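Local structure of fimbrial subunit CupB6 (Pseudomonas aeruginosa, 5CYL) at residues 208-213 with 245-250; 252-257 with 305-310. The protein probably serves as the adhesive tip of a chaperone-usher pilus, mediating attachment in biofilm formation. All blocks are in the same frame, centred on the assembly; numbering follows the deposited sequence.

Contact 1: 208-213 with 245-250; sequences KCKVEV and LSECAA
Cys-209 and Cys-248 are joined covalently, and their disulfide holds residues 208-213 against 245-250. From CB, Cys-209 meets Leu-245 CB at 3.9 Å; its SG, turned beside the backbone N (chi1 -55°), bonds Cys-248 SG at 2.1 Å with an SG-SG torsion of 107°. On either side of Cys-209 along the chain, a backbone bond ties the segments: Ala-249 N reaches Lys-208 O at 3.2 Å from well above the carbonyl plane, whereas Lys-210 N approaches Ser-246 O nearly end-on. Beyond the cystine, Leu-245 CD2 packs on Val-211 CG2 at 3.5 Å and also lies near Lys-210 O; Phe-342 of strand 332-343 touches both side chains. On the exposed side Lys-210 presents its aliphatic part to Glu-247, Lys-210 CD lying 3.7 Å from Glu-247 OE1. The bends leave Lys-210 NZ 5.1 Å from Glu-247 OE2, too far for a salt bridge, though the opposite charges probably attract weakly. A disulfide thus pins the segment leading toward strand 215-225 to the loop following strand 239-245, at one end of what is probably an immunoglobulin-like pilin fold.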
loop_
_atom_site.group_PDB
_atom_site.type_symbol
_atom_site.label_atom_id
_atom_site.label_comp_id
_atom_site.label_asym_id
_atom_site.label_seq_id
_atom_site.Cartn_x
_atom_site.Cartn_y
_atom_site.Cartn_z
ATOM N N LYS A 208 7.323 -2.450 4.540
ATOM C CA LYS A 208 8.616 -2.412 5.246
ATOM C C LYS A 208 9.391 -3.717 5.208
ATOM O O LYS A 208 8.830 -4.755 5.017
ATOM C CB LYS A 208 8.428 -1.938 6.682
ATOM C CG LYS A 208 7.974 -0.491 6.765
ATOM C CD LYS A 208 8.002 0.103 8.167
ATOM C CE LYS A 208 7.066 -0.616 9.116
ATOM N NZ LYS A 208 6.996 0.077 10.435
ATOM N N CYS A 209 10.695 -3.624 5.351
ATOM C CA CYS A 209 11.553 -4.783 5.410
ATOM C C CYS A 209 11.889 -4.974 6.876
ATOM O O CYS A 209 11.596 -4.135 7.686
ATOM C CB CYS A 209 12.830 -4.600 4.571
ATOM S SG CYS A 209 12.544 -4.174 2.837
ATOM N N LYS A 210 12.509 -6.096 7.188
ATOM C CA LYS A 210 12.938 -6.413 8.524
ATOM C C LYS A 210 14.335 -5.866 8.748
ATOM O O LYS A 210 15.295 -6.195 8.027
ATOM C CB LYS A 210 12.905 -7.930 8.711
ATOM C CG LYS A 210 13.576 -8.421 9.981
ATOM C CD LYS A 210 14.182 -9.814 9.829
ATOM C CE LYS A 210 15.476 -9.931 10.658
ATOM N NZ LYS A 210 15.581 -11.175 11.465
ATOM N N VAL A 211 14.444 -5.056 9.788
ATOM C CA VAL A 211 15.720 -4.442 10.151
ATOM C C VAL A 211 16.218 -4.878 11.532
ATOM O O VAL A 211 15.553 -4.637 12.525
ATOM C CB VAL A 211 15.608 -2.900 10.121
ATOM C CG1 VAL A 211 16.925 -2.241 10.530
ATOM C CG2 VAL A 211 15.167 -2.432 8.751
ATOM N N GLU A 212 17.392 -5.490 11.571
ATOM C CA GLU A 212 18.004 -5.864 12.839
ATOM C C GLU A 212 18.841 -4.681 13.263
ATOM O O GLU A 212 19.834 -4.372 12.622
ATOM C CB GLU A 212 18.835 -7.144 12.708
ATOM C CG GLU A 212 19.804 -7.151 11.525
ATOM C CD GLU A 212 21.026 -8.044 11.727
ATOM O OE1 GLU A 212 21.412 -8.788 10.800
ATOM O OE2 GLU A 212 21.610 -8.012 12.821
ATOM N N VAL A 213 18.424 -3.978 14.300
ATOM C CA VAL A 213 19.141 -2.774 14.711
ATOM C C VAL A 213 20.478 -3.114 15.384
ATOM O O VAL A 213 20.647 -4.173 15.980
ATOM C CB VAL A 213 18.270 -1.829 15.550
ATOM C CG1 VAL A 213 19.071 -0.621 16.004
ATOM C CG2 VAL A 213 17.053 -1.359 14.742
ATOM N N LEU A 245 18.771 -5.999 3.158
ATOM C CA LEU A 245 17.594 -6.133 4.007
ATOM C C LEU A 245 16.812 -7.325 3.503
ATOM O O LEU A 245 16.794 -7.578 2.290
ATOM C CB LEU A 245 16.706 -4.890 3.922
ATOM C CG LEU A 245 17.165 -3.622 4.635
ATOM C CD1 LEU A 245 16.308 -2.449 4.198
ATOM C CD2 LEU A 245 17.088 -3.776 6.143
ATOM N N SER A 246 16.164 -8.071 4.390
ATOM C CA SER A 246 15.377 -9.234 3.912
ATOM C C SER A 246 14.009 -9.277 4.529
ATOM O O SER A 246 13.701 -8.521 5.446
ATOM C CB SER A 246 16.131 -10.534 4.124
ATOM O OG SER A 246 16.574 -10.545 5.471
ATOM N N GLU A 247 13.179 -10.141 3.974
ATOM C CA GLU A 247 11.776 -10.238 4.379
ATOM C C GLU A 247 11.008 -8.945 4.057
ATOM O O GLU A 247 10.131 -8.534 4.786
ATOM C CB GLU A 247 11.660 -10.585 5.864
ATOM C CG GLU A 247 12.192 -11.957 6.211
ATOM C CD GLU A 247 11.974 -12.334 7.662
ATOM O OE1 GLU A 247 11.313 -11.577 8.410
ATOM O OE2 GLU A 247 12.487 -13.398 8.064
ATOM N N CYS A 248 11.358 -8.344 2.940
ATOM C CA CYS A 248 10.730 -7.119 2.475
ATOM C C CYS A 248 9.333 -7.369 1.964
ATOM O O CYS A 248 9.091 -8.319 1.233
ATOM C CB CYS A 248 11.535 -6.555 1.307
ATOM S SG CYS A 248 13.128 -5.883 1.828
ATOM N N ALA A 249 8.420 -6.469 2.288
ATOM C CA ALA A 249 7.059 -6.479 1.690
ATOM C C ALA A 249 7.140 -6.247 0.194
ATOM O O ALA A 249 8.037 -5.544 -0.238
ATOM C CB ALA A 249 6.191 -5.401 2.334
ATOM N N ALA A 250 6.214 -6.798 -0.590
ATOM C CA ALA A 250 6.366 -6.739 -2.065
ATOM C C ALA A 250 6.637 -5.335 -2.598
ATOM O O ALA A 250 7.435 -5.168 -3.500
ATOM C CB ALA A 250 5.173 -7.357 -2.773
#

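Contact 2: 252-257 with 305-310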
loop_
_atom_site.group_PDB
_atom_site.type_symbol
_atom_site.label_atom_id
_atom_site.label_comp_id
_atom_site.label_asym_id
_atom_site.label_seq_id
_atom_site.Cartn_x
_atom_site.Cartn_y
_atom_site.Cartn_z
ATOM N N ALA A 252 7.651 -2.625 -0.780
ATOM C CA ALA A 252 8.679 -1.875 -0.027
ATOM C C ALA A 252 9.729 -1.318 -1.011
ATOM O O ALA A 252 10.159 -2.019 -1.948
ATOM C CB ALA A 252 9.322 -2.747 1.050
ATOM N N LYS A 253 10.126 -0.070 -0.796
ATOM C CA LYS A 253 11.140 0.562 -1.608
ATOM C C LYS A 253 12.023 1.312 -0.658
ATOM O O LYS A 253 11.872 2.540 -0.588
ATOM C CB LYS A 253 10.513 1.510 -2.639
ATOM C CG LYS A 253 9.818 0.774 -3.789
ATOM C CD LYS A 253 9.986 1.521 -5.113
ATOM C CE LYS A 253 9.515 2.969 -4.953
ATOM N NZ LYS A 253 9.593 3.783 -6.202
ATOM N N PRO A 254 12.945 0.608 0.080
ATOM C CA PRO A 254 13.655 1.382 1.088
ATOM C C PRO A 254 14.841 2.166 0.576
ATOM O O PRO A 254 15.320 1.955 -0.535
ATOM C CB PRO A 254 14.182 0.325 2.073
ATOM C CG PRO A 254 13.922 -0.994 1.443
ATOM C CD PRO A 254 13.528 -0.748 0.031
ATOM N N GLU A 255 15.283 3.106 1.401
ATOM C CA GLU A 255 16.428 3.950 1.070
ATOM C C GLU A 255 17.419 3.927 2.207
ATOM O O GLU A 255 17.061 3.638 3.342
ATOM C CB GLU A 255 15.964 5.364 0.789
ATOM C CG GLU A 255 15.307 5.530 -0.572
ATOM C CD GLU A 255 14.863 6.941 -0.856
ATOM O OE1 GLU A 255 14.259 7.614 0.013
ATOM O OE2 GLU A 255 15.123 7.381 -1.990
ATOM N N ILE A 256 18.678 4.157 1.873
ATOM C CA ILE A 256 19.736 4.120 2.882
ATOM C C ILE A 256 20.577 5.396 2.863
ATOM O O ILE A 256 20.899 5.901 1.777
ATOM C CB ILE A 256 20.624 2.871 2.694
ATOM C CG1 ILE A 256 21.616 2.730 3.862
ATOM C CG2 ILE A 256 21.346 2.915 1.353
ATOM C CD1 ILE A 256 22.353 1.404 3.889
ATOM N N ALA A 257 20.925 5.896 4.045
ATOM C CA ALA A 257 21.728 7.105 4.148
ATOM C C ALA A 257 22.927 6.862 5.029
ATOM O O ALA A 257 22.821 6.104 5.982
ATOM C CB ALA A 257 20.900 8.198 4.744
ATOM N N MET A 305 17.518 1.675 -2.892
ATOM C CA MET A 305 18.063 0.327 -2.904
ATOM C C MET A 305 17.434 -0.523 -3.987
ATOM O O MET A 305 16.289 -0.325 -4.346
ATOM C CB MET A 305 17.888 -0.331 -1.539
ATOM C CG MET A 305 18.607 0.389 -0.449
ATOM S SD MET A 305 18.244 -0.229 1.181
ATOM C CE MET A 305 19.073 -1.830 1.162
ATOM N N ARG A 306 18.209 -1.489 -4.464
ATOM C CA ARG A 306 17.736 -2.409 -5.465
ATOM C C ARG A 306 16.812 -3.470 -4.810
ATOM O O ARG A 306 17.069 -3.906 -3.661
ATOM C CB ARG A 306 18.905 -3.057 -6.147
ATOM C CG ARG A 306 18.516 -4.285 -6.949
ATOM C CD ARG A 306 19.709 -4.875 -7.670
ATOM N NE ARG A 306 20.767 -5.250 -6.741
ATOM C CZ ARG A 306 21.993 -5.586 -7.118
ATOM N NH1 ARG A 306 22.873 -5.920 -6.207
ATOM N NH2 ARG A 306 22.356 -5.553 -8.394
ATOM N N ARG A 307 15.747 -3.850 -5.517
ATOM C CA ARG A 307 14.837 -4.872 -5.014
ATOM C C ARG A 307 15.013 -6.149 -5.783
ATOM O O ARG A 307 14.900 -6.146 -6.997
ATOM C CB ARG A 307 13.408 -4.422 -5.070
ATOM C CG ARG A 307 13.059 -3.384 -4.016
ATOM C CD ARG A 307 13.023 -3.900 -2.568
ATOM N NE ARG A 307 12.720 -5.331 -2.493
ATOM C CZ ARG A 307 11.526 -5.876 -2.306
ATOM N NH1 ARG A 307 10.471 -5.097 -2.164
ATOM N NH2 ARG A 307 11.362 -7.203 -2.244
ATOM N N VAL A 308 15.349 -7.239 -5.101
ATOM C CA VAL A 308 15.462 -8.558 -5.741
ATOM C C VAL A 308 14.788 -9.608 -4.853
ATOM O O VAL A 308 15.133 -9.741 -3.682
ATOM C CB VAL A 308 16.912 -8.977 -5.982
ATOM C CG1 VAL A 308 16.969 -9.790 -7.255
ATOM C CG2 VAL A 308 17.839 -7.787 -6.089
ATOM N N GLY A 309 13.785 -10.320 -5.379
ATOM C CA GLY A 309 12.976 -11.227 -4.553
ATOM C C GLY A 309 12.420 -10.528 -3.320
ATOM O O GLY A 309 11.898 -9.455 -3.419
ATOM N N ASP A 310 12.622 -11.131 -2.163
ATOM C CA ASP A 310 12.153 -10.597 -0.900
ATOM C C ASP A 310 13.140 -9.687 -0.183
ATOM O O ASP A 310 12.863 -9.234 0.919
ATOM C CB ASP A 310 11.779 -11.764 0.031
ATOM C CG ASP A 310 10.571 -12.522 -0.452
ATOM O OD1 ASP A 310 9.825 -11.970 -1.308
ATOM O OD2 ASP A 310 10.395 -13.672 0.009
#
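Met-305 and Pro-254 meet through backbone and side chain alike. Met-305 N donates to Pro-254 O at 3.2 Å, in the carbonyl plane, with a somewhat bent N-H...O angle of 143°. The methionine side chain then runs inward past the same carbonyl: its CB and CG lie close to Pro-254 O, and Met-305 SD comes to 4.2 Å from Pro-254 CB. Two residues on, within strand 255-260, Ile-256 crosses Met-305 at about a right angle and sets CG2 4.1 Å from Met-305 CG.

At the other end, Arg-307 reaches the loop before the strand. Arg-307 NH1 donates to Ala-252 O at 3.1 Å, an almost straight bond at 161°, with the oxygen at the guanidinium edge and in its plane. CG leaves beside the backbone N (chi1 -73°), and bends at chi2 and chi3 carry the chain across Pro-254. There Arg-307 CD lies 4.1 Å from Pro-254 CD. Within its own segment, NH2 makes a weak bond to Gly-309 O, at the turn between strands 299-308 and 311-322.

Farther out, Phe-342 touches both Ile-256 and Met-305, while Leu-314 also packs on Ile-256. Ala-312 meets both Pro-254 and Arg-307. Backbone bonds link Ile-256 to Tyr-303 and Glu-255 to Thr-343, so strand 255-260 is held between strands 299-308 and 332-343.

The chemistry divides along the contact: an apolar methionine enters the domain interior, and an arginine near the end of the same strand hands N-H groups to main-chain oxygens. Because the acceptor across the contact is a neutral carbonyl, the arginine bridges loop and strand there by a hydrogen bond and not by a charge pair.

How the contacts relate
Both contacts lie at one end of the fimbrial domain, their centres about 9 Å apart, and follow one another along the chain. Contact 1 is partly buried, with charged side chains exposed along it, and fastens loops by a covalent bond; contact 2 is buried and joins strand 255-260 to strand 299-308 by apolar packing and hydrogen bonds. They touch directly: Cys-248 N probably bonds Asp-310 O, while Arg-307 NH1 makes a weak bond to Ala-249 O. Cys-209 packs on Ala-252 and Pro-254, bringing the disulfide against the loop entering strand 255-260. Phe-342 of strand 332-343 is shared by both contacts.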